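Local coordinates for protein probable fumarate reductase Ifc3 (Shewanella frigidimarina, PDB 1QO8) that reduces fumarate to succinate in vitro as a periplasmic flavocytochrome carrying one FAD and four covalently bound heme c groups per subunit, at residues 124-129 and 134-139; 303-308 and 557-562. One frame throughout, in Å; residues are numbered along the deposited sequence.

How the contacts relate
Contacts 1 and 2 lie on neighbouring strands of one parallel sheet, their centres about 7 Å apart. Strand 124-127 and strand 303-306 are joined by probable backbone hydrogen bonds, Leu125 N to Ser303 O and Val127 O to Ala307 N, both 2.8 Å. Each strand is covered by a helix, 131-143 in contact 1 and 543-563 in contact 2, and the two pairs meet where Val124 CG1 packs on Ala559 CB at 3.7 Å. Both strands run toward the FAD: residues 127-129 and 307-308 reach the adenosine half of the cofactor, whereas the helix packing of contact 2 lies farther back along the sheet.

Contact 1. Residues 124-129 and 134-139; sequences VLVVGA and FNASLA. With FAD (flavin-adenine dinucleotide), chain G.
The ring of Phe134 packs against the turn that follows strand 124-127, taking Ala129 CB over one face in a CH-pi contact, 4.2 Å from the ring centroid and 21° off its normal. The methyl sits toward the rim, nearest CE2, and Ala129 O approaches the same CE2 at 3.3 Å. Phe134 carries its CG anti to its own carbonyl carbon (chi1 -82°), which brings the ring back to the turn. An alanine at this position would remove the ring and would probably leave the Ala129 methyl without its flat support, opening a gap beside Ala129. Val126 sets its two methyls against the helix face: CG1 meets Ala136 CB at 4.3 Å, and CG2 meets Ser137 OG at 3.4 Å, a hydroxyl bonded to Gly133 O. Gly128 CA lies 3.0 Å from FAD O4B; a CB would clash there and be jammed against the carbonyl of Val127. Strand, turn and helix open a beta-alpha-beta unit consistent with the GxGxxG pattern of a Rossmann-type fold, and Asp151 OD2, hydrogen-bonded to FAD, also accepts from Ala129 N. Helix 248-262 meets Phe134 through Leu256, Arg257 and Ala260, while Leu149 of strand 147-150 touches Val126 and Phe134.

Contact 2. Residues 303-308 and 557-562; sequences SVVLAT and DNAAKH. With FAD (flavin-adenine dinucleotide), chain G.
Ser303 points its side chain at helix 543-563, and each of its atoms finds a partner there. Ser303 CB lies 3.4 Å from Ala559 O and 3.9 Å from Ala559 CB. One bond farther out, OG donates to Ala559 O at 2.9 Å, in the carbonyl plane and on a lone pair. The same OG accepts from His562 ND1 at 3.1 Å, a bent bond with an N-H...OG angle of 139°, and OG sits 24° out of the imidazole plane. With OG anti to its own carbonyl carbon, the hydroxyl reaches a main-chain carbonyl and a side chain one helical turn apart. NE2 of His562 is hydrogen-bonded to Asp522 OD1, so the ring is held at both nitrogens and its rotation fixed; the carboxylate would probably favour the cationic ring. Two residues along the strand, Val305 CG2 presses on Ala559 CB at 3.5 Å in apolar packing. The C-terminal helix runs nearly antiparallel to strand 303-306, at 169° with axes 8.2 Å apart, packing on the parallel sheet of the Rossmann-type FAD-binding domain at the strand end away from the cofactor. Strand 303-306 lies between 124-127 and 524-526, and Ala560 packs on Ala143 of helix 131-143.

Contact 1. Residues 124-129 and 134-139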
ATOM      1  N   VAL A 124      -8.594 -27.427  10.490  1.00 48.31           N
ATOM      2  CA  VAL A 124      -7.765 -26.576   9.602  1.00 48.89           C
ATOM      3  C   VAL A 124      -8.530 -26.314   8.310  1.00 46.66           C
ATOM      4  O   VAL A 124      -8.891 -27.263   7.597  1.00 46.31           O
ATOM      5  CB  VAL A 124      -6.398 -27.123   9.228  1.00 49.13           C
ATOM      6  CG1 VAL A 124      -5.516 -26.162   8.381  1.00 48.56           C
ATOM      7  CG2 VAL A 124      -5.530 -27.437  10.491  1.00 49.14           C
ATOM      8  N   LEU A 125      -8.864 -25.050   8.078  1.00 46.54           N
ATOM      9  CA  LEU A 125      -9.435 -24.609   6.816  1.00 46.06           C
ATOM     10  C   LEU A 125      -8.305 -24.031   5.930  1.00 47.70           C
ATOM     11  O   LEU A 125      -7.664 -23.057   6.353  1.00 43.19           O
ATOM     12  CB  LEU A 125     -10.353 -23.417   7.024  1.00 44.27           C
ATOM     13  CG  LEU A 125     -11.506 -23.116   6.145  1.00 45.10           C
ATOM     14  CD1 LEU A 125     -11.689 -21.615   6.014  1.00 45.59           C
ATOM     15  CD2 LEU A 125     -11.684 -23.866   4.808  1.00 44.25           C
ATOM     16  N   VAL A 126      -8.177 -24.607   4.726  1.00 45.83           N
ATOM     17  CA  VAL A 126      -7.112 -24.127   3.821  1.00 43.05           C
ATOM     18  C   VAL A 126      -7.829 -23.435   2.670  1.00 42.26           C
ATOM     19  O   VAL A 126      -8.727 -24.081   2.072  1.00 43.80           O
ATOM     20  CB  VAL A 126      -6.232 -25.238   3.249  1.00 43.64           C
ATOM     21  CG1 VAL A 126      -5.133 -24.609   2.281  1.00 39.52           C
ATOM     22  CG2 VAL A 126      -5.483 -25.951   4.366  1.00 40.17           C
ATOM     23  N   VAL A 127      -7.576 -22.130   2.530  1.00 38.58           N
ATOM     24  CA  VAL A 127      -8.274 -21.373   1.502  1.00 39.22           C
ATOM     25  C   VAL A 127      -7.359 -21.247   0.248  1.00 40.45           C
ATOM     26  O   VAL A 127      -6.368 -20.528   0.334  1.00 38.23           O
ATOM     27  CB  VAL A 127      -8.580 -19.963   2.043  1.00 40.93           C
ATOM     28  CG1 VAL A 127      -9.373 -19.124   1.084  1.00 35.20           C
ATOM     29  CG2 VAL A 127      -9.206 -20.104   3.452  1.00 40.90           C
ATOM     30  N   GLY A 128      -7.686 -22.013  -0.808  1.00 40.24           N
ATOM     31  CA  GLY A 128      -6.889 -21.880  -2.053  1.00 40.61           C
ATOM     32  C   GLY A 128      -6.161 -23.190  -2.277  1.00 40.47           C
ATOM     33  O   GLY A 128      -5.352 -23.643  -1.495  1.00 39.95           O
ATOM     34  N   ALA A 129      -6.430 -23.830  -3.394  1.00 42.66           N
ATOM     35  CA  ALA A 129      -5.742 -25.087  -3.719  1.00 43.22           C
ATOM     36  C   ALA A 129      -4.819 -24.880  -4.904  1.00 43.56           C
ATOM     37  O   ALA A 129      -4.939 -25.520  -5.957  1.00 40.73           O
ATOM     38  CB  ALA A 129      -6.789 -26.146  -4.048  1.00 43.18           C
ATOM     39  N   PHE A 134      -2.346 -26.809  -1.499  1.00 43.47           N
ATOM     40  CA  PHE A 134      -2.267 -28.272  -1.421  1.00 45.05           C
ATOM     41  C   PHE A 134      -1.177 -28.677  -0.431  1.00 46.04           C
ATOM     42  O   PHE A 134      -1.301 -29.648   0.375  1.00 46.31           O
ATOM     43  CB  PHE A 134      -2.144 -28.919  -2.785  1.00 42.76           C
ATOM     44  CG  PHE A 134      -3.326 -29.169  -3.650  1.00 42.82           C
ATOM     45  CD1 PHE A 134      -4.222 -30.184  -3.312  1.00 42.94           C
ATOM     46  CD2 PHE A 134      -3.495 -28.496  -4.863  1.00 43.59           C
ATOM     47  CE1 PHE A 134      -5.268 -30.480  -4.124  1.00 44.09           C
ATOM     48  CE2 PHE A 134      -4.549 -28.833  -5.711  1.00 43.15           C
ATOM     49  CZ  PHE A 134      -5.422 -29.831  -5.328  1.00 44.60           C
ATOM     50  N   ASN A 135      -0.017 -28.027  -0.472  1.00 44.12           N
ATOM     51  CA  ASN A 135       1.043 -28.425   0.439  1.00 43.85           C
ATOM     52  C   ASN A 135       0.601 -28.221   1.891  1.00 46.95           C
ATOM     53  O   ASN A 135       1.018 -28.937   2.808  1.00 45.63           O
ATOM     54  CB  ASN A 135       2.363 -27.664   0.197  1.00 44.27           C
ATOM     55  CG  ASN A 135       3.164 -28.262  -0.964  1.00 44.69           C
ATOM     56  OD1 ASN A 135       3.866 -29.266  -0.835  1.00 44.91           O
ATOM     57  ND2 ASN A 135       3.154 -27.624  -2.131  1.00 42.09           N
ATOM     58  N   ALA A 136      -0.020 -27.075   2.202  1.00 46.28           N
ATOM     59  CA  ALA A 136      -0.512 -26.833   3.545  1.00 47.59           C
ATOM     60  C   ALA A 136      -1.514 -27.944   3.937  1.00 46.39           C
ATOM     61  O   ALA A 136      -1.419 -28.503   5.029  1.00 45.44           O
ATOM     62  CB  ALA A 136      -1.134 -25.403   3.627  1.00 41.93           C
ATOM     63  N   SER A 137      -2.526 -28.254   3.148  1.00 45.14           N
ATOM     64  CA  SER A 137      -3.421 -29.375   3.393  1.00 47.94           C
ATOM     65  C   SER A 137      -2.782 -30.717   3.713  1.00 49.46           C
ATOM     66  O   SER A 137      -3.245 -31.391   4.660  1.00 49.34           O
ATOM     67  CB  SER A 137      -4.329 -29.637   2.183  1.00 47.65           C
ATOM     68  OG  SER A 137      -5.033 -28.403   2.021  1.00 51.80           O
ATOM     69  N   LEU A 138      -1.830 -31.161   2.924  1.00 48.62           N
ATOM     70  CA  LEU A 138      -1.162 -32.440   3.120  1.00 47.79           C
ATOM     71  C   LEU A 138      -0.332 -32.403   4.393  1.00 50.86           C
ATOM     72  O   LEU A 138      -0.252 -33.430   5.128  1.00 49.97           O
ATOM     73  CB  LEU A 138      -0.285 -32.857   1.931  1.00 45.69           C
ATOM     74  CG  LEU A 138      -1.005 -33.278   0.646  1.00 49.14           C
ATOM     75  CD1 LEU A 138      -0.227 -32.944  -0.634  1.00 48.74           C
ATOM     76  CD2 LEU A 138      -1.379 -34.765   0.674  1.00 46.98           C
ATOM     77  N   ALA A 139       0.369 -31.294   4.688  1.00 51.07           N
ATOM     78  CA  ALA A 139       1.103 -31.230   5.951  1.00 50.78           C
ATOM     79  C   ALA A 139       0.145 -31.144   7.150  1.00 52.06           C
ATOM     80  O   ALA A 139       0.502 -31.521   8.286  1.00 52.87           O
ATOM     81  CB  ALA A 139       2.051 -30.041   5.998  1.00 47.91           C
TER
HETATM   82  PA  FAD G 605      -1.922 -19.983  -6.773  1.00 37.10           P
HETATM   83  O1A FAD G 605      -1.285 -21.154  -7.454  1.00 36.29           O
HETATM   84  O2A FAD G 605      -2.416 -18.944  -7.489  1.00 34.89           O
HETATM   85  O5B FAD G 605      -3.281 -20.610  -6.293  1.00 38.68           O
HETATM   86  C5B FAD G 605      -4.222 -19.905  -5.383  1.00 37.74           C
HETATM   87  C4B FAD G 605      -5.583 -20.765  -5.322  1.00 37.13           C
HETATM   88  O4B FAD G 605      -6.450 -19.964  -4.380  1.00 36.70           O
HETATM   89  C3B FAD G 605      -6.365 -20.683  -6.674  1.00 36.57           C
HETATM   90  O3B FAD G 605      -6.642 -21.824  -7.354  1.00 34.67           O
HETATM   91  C2B FAD G 605      -7.480 -19.601  -6.434  1.00 37.21           C
HETATM   92  O2B FAD G 605      -8.705 -19.807  -7.181  1.00 40.43           O
HETATM   93  C1B FAD G 605      -7.788 -19.893  -5.013  1.00 36.52           C
HETATM   94  N9A FAD G 605      -8.403 -18.759  -4.310  1.00 40.56           N
HETATM   95  C8A FAD G 605      -8.144 -17.419  -4.453  1.00 37.92           C
HETATM   96  N7A FAD G 605      -8.960 -16.679  -3.755  1.00 38.16           N
HETATM   97  C5A FAD G 605      -9.813 -17.565  -3.105  1.00 37.60           C
HETATM   98  C6A FAD G 605     -10.988 -17.378  -2.257  1.00 38.01           C
HETATM   99  N6A FAD G 605     -11.445 -16.214  -1.888  1.00 38.15           N
HETATM  100  N1A FAD G 605     -11.538 -18.532  -1.803  1.00 37.75           N
HETATM  101  C2A FAD G 605     -11.148 -19.781  -2.227  1.00 39.56           C
HETATM  102  N3A FAD G 605     -10.088 -20.041  -3.025  1.00 38.68           N
HETATM  103  C4A FAD G 605      -9.497 -18.888  -3.439  1.00 38.96           C
HETATM  104  N1  FAD G 605       7.429 -19.069 -10.204  1.00 45.98           N
HETATM  105  C2  FAD G 605       8.458 -19.860 -10.059  1.00 47.89           C
HETATM  106  O2  FAD G 605       9.171 -19.965  -9.116  1.00 45.75           O
HETATM  107  N3  FAD G 605       8.880 -20.760 -11.083  1.00 52.54           N
HETATM  108  C4  FAD G 605       8.111 -20.747 -12.243  1.00 53.17           C
HETATM  109  O4  FAD G 605       8.434 -21.441 -13.165  1.00 56.32           O
HETATM  110  C4X FAD G 605       7.005 -19.806 -12.399  1.00 48.56           C
HETATM  111  N5  FAD G 605       6.315 -19.760 -13.549  1.00 46.53           N
HETATM  112  C5X FAD G 605       5.238 -18.951 -13.682  1.00 44.72           C
HETATM  113  C6  FAD G 605       4.553 -18.965 -14.905  1.00 43.24           C
HETATM  114  C7  FAD G 605       3.450 -18.162 -15.068  1.00 45.29           C
HETATM  115  C7M FAD G 605       2.663 -18.121 -16.339  1.00 43.57           C
HETATM  116  C8  FAD G 605       3.012 -17.360 -13.953  1.00 44.00           C
HETATM  117  C8M FAD G 605       1.770 -16.535 -14.096  1.00 44.80           C
HETATM  118  C9  FAD G 605       3.663 -17.368 -12.746  1.00 40.94           C
HETATM  119  C9A FAD G 605       4.779 -18.150 -12.565  1.00 42.13           C
HETATM  120  N10 FAD G 605       5.549 -18.217 -11.387  1.00 41.14           N
HETATM  121  C10 FAD G 605       6.630 -19.003 -11.273  1.00 44.56           C
HETATM  122  C1' FAD G 605       4.966 -17.732 -10.096  1.00 43.11           C
HETATM  123  C2' FAD G 605       4.448 -18.951  -9.260  1.00 41.42           C
HETATM  124  O2' FAD G 605       3.841 -19.777 -10.310  1.00 42.40           O
HETATM  125  C3' FAD G 605       3.240 -18.411  -8.456  1.00 39.59           C
HETATM  126  O3' FAD G 605       3.644 -17.344  -7.588  1.00 42.08           O
HETATM  127  C4' FAD G 605       2.924 -19.482  -7.358  1.00 41.19           C
HETATM  128  O4' FAD G 605       2.447 -20.629  -8.127  1.00 37.41           O
HETATM  129  C5' FAD G 605       1.701 -18.918  -6.550  1.00 36.37           C
HETATM  130  O5' FAD G 605       1.186 -20.176  -5.778  1.00 41.82           O
HETATM  131  P   FAD G 605       0.067 -20.088  -4.724  1.00 38.53           P
HETATM  132  O1P FAD G 605      -0.073 -21.502  -4.208  1.00 38.39           O
HETATM  133  O2P FAD G 605       0.478 -19.050  -3.889  1.00 38.75           O
HETATM  134  O3P FAD G 605      -1.056 -19.559  -5.472  1.00 35.93           O

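Contact 2. Residues 303-308 and 557-562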
ATOM      1  N   SER A 303      -7.885 -23.351  12.920  1.00 51.11           N
ATOM      2  CA  SER A 303      -6.892 -22.611  12.120  1.00 49.45           C
ATOM      3  C   SER A 303      -7.353 -22.443  10.658  1.00 48.23           C
ATOM      4  O   SER A 303      -8.038 -23.283  10.055  1.00 47.88           O
ATOM      5  CB  SER A 303      -5.608 -23.364  12.154  1.00 48.72           C
ATOM      6  OG  SER A 303      -4.929 -23.391  13.365  1.00 54.80           O
ATOM      7  N   VAL A 304      -7.034 -21.328  10.063  1.00 47.11           N
ATOM      8  CA  VAL A 304      -7.364 -20.889   8.719  1.00 44.03           C
ATOM      9  C   VAL A 304      -6.021 -20.514   8.061  1.00 47.32           C
ATOM     10  O   VAL A 304      -5.183 -19.824   8.626  1.00 44.06           O
ATOM     11  CB  VAL A 304      -8.300 -19.691   8.702  1.00 47.34           C
ATOM     12  CG1 VAL A 304      -8.672 -19.364   7.240  1.00 44.93           C
ATOM     13  CG2 VAL A 304      -9.635 -19.938   9.431  1.00 45.21           C
ATOM     14  N   VAL A 305      -5.711 -21.133   6.923  1.00 46.69           N
ATOM     15  CA  VAL A 305      -4.458 -20.903   6.184  1.00 44.55           C
ATOM     16  C   VAL A 305      -4.828 -20.207   4.865  1.00 43.38           C
ATOM     17  O   VAL A 305      -5.605 -20.766   4.075  1.00 42.77           O
ATOM     18  CB  VAL A 305      -3.773 -22.236   5.875  1.00 42.56           C
ATOM     19  CG1 VAL A 305      -2.501 -22.078   5.018  1.00 41.88           C
ATOM     20  CG2 VAL A 305      -3.459 -23.096   7.097  1.00 39.63           C
ATOM     21  N   LEU A 306      -4.440 -18.980   4.694  1.00 39.49           N
ATOM     22  CA  LEU A 306      -4.613 -18.280   3.428  1.00 40.84           C
ATOM     23  C   LEU A 306      -3.617 -18.850   2.417  1.00 39.42           C
ATOM     24  O   LEU A 306      -2.427 -18.819   2.743  1.00 42.01           O
ATOM     25  CB  LEU A 306      -4.308 -16.768   3.596  1.00 39.70           C
ATOM     26  CG  LEU A 306      -5.297 -16.082   4.581  1.00 41.95           C
ATOM     27  CD1 LEU A 306      -5.023 -14.555   4.771  1.00 40.58           C
ATOM     28  CD2 LEU A 306      -6.731 -16.314   4.179  1.00 39.54           C
ATOM     29  N   ALA A 307      -4.054 -19.387   1.296  1.00 37.87           N
ATOM     30  CA  ALA A 307      -3.030 -19.868   0.289  1.00 38.19           C
ATOM     31  C   ALA A 307      -3.648 -19.446  -1.025  1.00 36.98           C
ATOM     32  O   ALA A 307      -3.803 -20.270  -1.917  1.00 36.56           O
ATOM     33  CB  ALA A 307      -3.028 -21.401   0.269  1.00 35.47           C
ATOM     34  N   THR A 308      -4.136 -18.224  -1.032  1.00 35.88           N
ATOM     35  CA  THR A 308      -4.925 -17.760  -2.162  1.00 34.87           C
ATOM     36  C   THR A 308      -4.146 -17.101  -3.283  1.00 35.84           C
ATOM     37  O   THR A 308      -4.811 -16.727  -4.261  1.00 36.68           O
ATOM     38  CB  THR A 308      -5.898 -16.777  -1.463  1.00 40.38           C
ATOM     39  OG1 THR A 308      -6.808 -16.233  -2.416  1.00 52.99           O
ATOM     40  CG2 THR A 308      -5.225 -15.578  -0.942  1.00 32.46           C
ATOM     41  N   ASP A 557       1.647 -27.372   8.756  1.00 51.71           N
ATOM     42  CA  ASP A 557       2.167 -27.966   9.997  1.00 53.63           C
ATOM     43  C   ASP A 557       1.915 -27.083  11.208  1.00 51.72           C
ATOM     44  O   ASP A 557       1.343 -27.612  12.173  1.00 50.78           O
ATOM     45  CB  ASP A 557       3.653 -28.290   9.854  1.00 55.50           C
ATOM     46  CG  ASP A 557       4.244 -29.022  11.044  1.00 58.38           C
ATOM     47  OD1 ASP A 557       3.914 -30.199  11.298  1.00 59.97           O
ATOM     48  OD2 ASP A 557       5.040 -28.400  11.766  1.00 59.56           O
ATOM     49  N   ASN A 558       2.183 -25.790  11.214  1.00 51.86           N
ATOM     50  CA  ASN A 558       1.802 -24.928  12.343  1.00 52.56           C
ATOM     51  C   ASN A 558       0.308 -24.752  12.482  1.00 54.41           C
ATOM     52  O   ASN A 558      -0.233 -24.686  13.599  1.00 53.83           O
ATOM     53  CB  ASN A 558       2.470 -23.565  12.261  1.00 55.01           C
ATOM     54  CG  ASN A 558       3.982 -23.738  12.351  1.00 57.72           C
ATOM     55  OD1 ASN A 558       4.459 -23.965  13.454  1.00 60.66           O
ATOM     56  ND2 ASN A 558       4.755 -23.677  11.303  1.00 58.32           N
ATOM     57  N   ALA A 559      -0.454 -24.726  11.380  1.00 52.52           N
ATOM     58  CA  ALA A 559      -1.893 -24.698  11.493  1.00 52.87           C
ATOM     59  C   ALA A 559      -2.406 -25.905  12.291  1.00 53.29           C
ATOM     60  O   ALA A 559      -3.361 -25.755  13.054  1.00 51.82           O
ATOM     61  CB  ALA A 559      -2.572 -24.676  10.132  1.00 52.08           C
ATOM     62  N   ALA A 560      -1.850 -27.092  12.047  1.00 53.75           N
ATOM     63  CA  ALA A 560      -2.358 -28.329  12.620  1.00 53.49           C
ATOM     64  C   ALA A 560      -1.970 -28.404  14.102  1.00 54.14           C
ATOM     65  O   ALA A 560      -2.814 -28.717  14.942  1.00 50.93           O
ATOM     66  CB  ALA A 560      -1.865 -29.578  11.914  1.00 51.90           C
ATOM     67  N   LYS A 561      -0.730 -28.051  14.367  1.00 54.62           N
ATOM     68  CA  LYS A 561      -0.190 -27.995  15.713  1.00 59.89           C
ATOM     69  C   LYS A 561      -1.027 -27.062  16.588  1.00 61.19           C
ATOM     70  O   LYS A 561      -1.394 -27.380  17.733  1.00 58.49           O
ATOM     71  CB  LYS A 561       1.298 -27.614  15.679  1.00 61.26           C
ATOM     72  CG  LYS A 561       2.199 -28.831  15.715  1.00 64.35           C
ATOM     73  CD  LYS A 561       3.613 -28.794  15.195  1.00 67.50           C
ATOM     74  CE  LYS A 561       4.546 -27.760  15.777  1.00 69.37           C
ATOM     75  NZ  LYS A 561       5.961 -27.847  15.288  1.00 69.70           N
ATOM     76  N   HIS A 562      -1.510 -25.952  16.001  1.00 60.38           N
ATOM     77  CA  HIS A 562      -2.272 -24.986  16.775  1.00 58.55           C
ATOM     78  C   HIS A 562      -3.690 -25.479  16.987  1.00 61.82           C
ATOM     79  O   HIS A 562      -4.318 -25.144  17.998  1.00 61.18           O
ATOM     80  CB  HIS A 562      -2.258 -23.654  16.029  1.00 56.68           C
ATOM     81  CG  HIS A 562      -3.099 -22.587  16.665  1.00 55.32           C
ATOM     82  ND1 HIS A 562      -4.434 -22.392  16.302  1.00 54.61           N
ATOM     83  CD2 HIS A 562      -2.809 -21.706  17.631  1.00 52.75           C
ATOM     84  CE1 HIS A 562      -4.882 -21.374  17.001  1.00 54.87           C
ATOM     85  NE2 HIS A 562      -3.913 -20.935  17.801  1.00 54.35           N
TER
HETATM   86  PA  FAD G 605      -1.922 -19.983  -6.773  1.00 37.10           P
HETATM   87  O1A FAD G 605      -1.285 -21.154  -7.454  1.00 36.29           O
HETATM   88  O2A FAD G 605      -2.416 -18.944  -7.489  1.00 34.89           O
HETATM   89  O5B FAD G 605      -3.281 -20.610  -6.293  1.00 38.68           O
HETATM   90  C5B FAD G 605      -4.222 -19.905  -5.383  1.00 37.74           C
HETATM   91  C4B FAD G 605      -5.583 -20.765  -5.322  1.00 37.13           C
HETATM   92  O4B FAD G 605      -6.450 -19.964  -4.380  1.00 36.70           O
HETATM   93  C3B FAD G 605      -6.365 -20.683  -6.674  1.00 36.57           C
HETATM   94  O3B FAD G 605      -6.642 -21.824  -7.354  1.00 34.67           O
HETATM   95  C2B FAD G 605      -7.480 -19.601  -6.434  1.00 37.21           C
HETATM   96  O2B FAD G 605      -8.705 -19.807  -7.181  1.00 40.43           O
HETATM   97  C1B FAD G 605      -7.788 -19.893  -5.013  1.00 36.52           C
HETATM   98  N9A FAD G 605      -8.403 -18.759  -4.310  1.00 40.56           N
HETATM   99  C8A FAD G 605      -8.144 -17.419  -4.453  1.00 37.92           C
HETATM  100  N7A FAD G 605      -8.960 -16.679  -3.755  1.00 38.16           N
HETATM  101  C5A FAD G 605      -9.813 -17.565  -3.105  1.00 37.60           C
HETATM  102  C6A FAD G 605     -10.988 -17.378  -2.257  1.00 38.01           C
HETATM  103  N6A FAD G 605     -11.445 -16.214  -1.888  1.00 38.15           N
HETATM  104  N1A FAD G 605     -11.538 -18.532  -1.803  1.00 37.75           N
HETATM  105  C2A FAD G 605     -11.148 -19.781  -2.227  1.00 39.56           C
HETATM  106  N3A FAD G 605     -10.088 -20.041  -3.025  1.00 38.68           N
HETATM  107  C4A FAD G 605      -9.497 -18.888  -3.439  1.00 38.96           C
HETATM  108  N1  FAD G 605       7.429 -19.069 -10.204  1.00 45.98           N
HETATM  109  C2  FAD G 605       8.458 -19.860 -10.059  1.00 47.89           C
HETATM  110  O2  FAD G 605       9.171 -19.965  -9.116  1.00 45.75           O
HETATM  111  N3  FAD G 605       8.880 -20.760 -11.083  1.00 52.54           N
HETATM  112  C4  FAD G 605       8.111 -20.747 -12.243  1.00 53.17           C
HETATM  113  O4  FAD G 605       8.434 -21.441 -13.165  1.00 56.32           O
HETATM  114  C4X FAD G 605       7.005 -19.806 -12.399  1.00 48.56           C
HETATM  115  N5  FAD G 605       6.315 -19.760 -13.549  1.00 46.53           N
HETATM  116  C5X FAD G 605       5.238 -18.951 -13.682  1.00 44.72           C
HETATM  117  C6  FAD G 605       4.553 -18.965 -14.905  1.00 43.24           C
HETATM  118  C7  FAD G 605       3.450 -18.162 -15.068  1.00 45.29           C
HETATM  119  C7M FAD G 605       2.663 -18.121 -16.339  1.00 43.57           C
HETATM  120  C8  FAD G 605       3.012 -17.360 -13.953  1.00 44.00           C
HETATM  121  C8M FAD G 605       1.770 -16.535 -14.096  1.00 44.80           C
HETATM  122  C9  FAD G 605       3.663 -17.368 -12.746  1.00 40.94           C
HETATM  123  C9A FAD G 605       4.779 -18.150 -12.565  1.00 42.13           C
HETATM  124  N10 FAD G 605       5.549 -18.217 -11.387  1.00 41.14           N
HETATM  125  C10 FAD G 605       6.630 -19.003 -11.273  1.00 44.56           C
HETATM  126  C1' FAD G 605       4.966 -17.732 -10.096  1.00 43.11           C
HETATM  127  C2' FAD G 605       4.448 -18.951  -9.260  1.00 41.42           C
HETATM  128  O2' FAD G 605       3.841 -19.777 -10.310  1.00 42.40           O
HETATM  129  C3' FAD G 605       3.240 -18.411  -8.456  1.00 39.59           C
HETATM  130  O3' FAD G 605       3.644 -17.344  -7.588  1.00 42.08           O
HETATM  131  C4' FAD G 605       2.924 -19.482  -7.358  1.00 41.19           C
HETATM  132  O4' FAD G 605       2.447 -20.629  -8.127  1.00 37.41           O
HETATM  133  C5' FAD G 605       1.701 -18.918  -6.550  1.00 36.37           C
HETATM  134  O5' FAD G 605       1.186 -20.176  -5.778  1.00 41.82           O
HETATM  135  P   FAD G 605       0.067 -20.088  -4.724  1.00 38.53           P
HETATM  136  O1P FAD G 605      -0.073 -21.502  -4.208  1.00 38.39           O
HETATM  137  O2P FAD G 605       0.478 -19.050  -3.889  1.00 38.75           O
HETATM  138  O3P FAD G 605      -1.056 -19.559  -5.472  1.00 35.93           O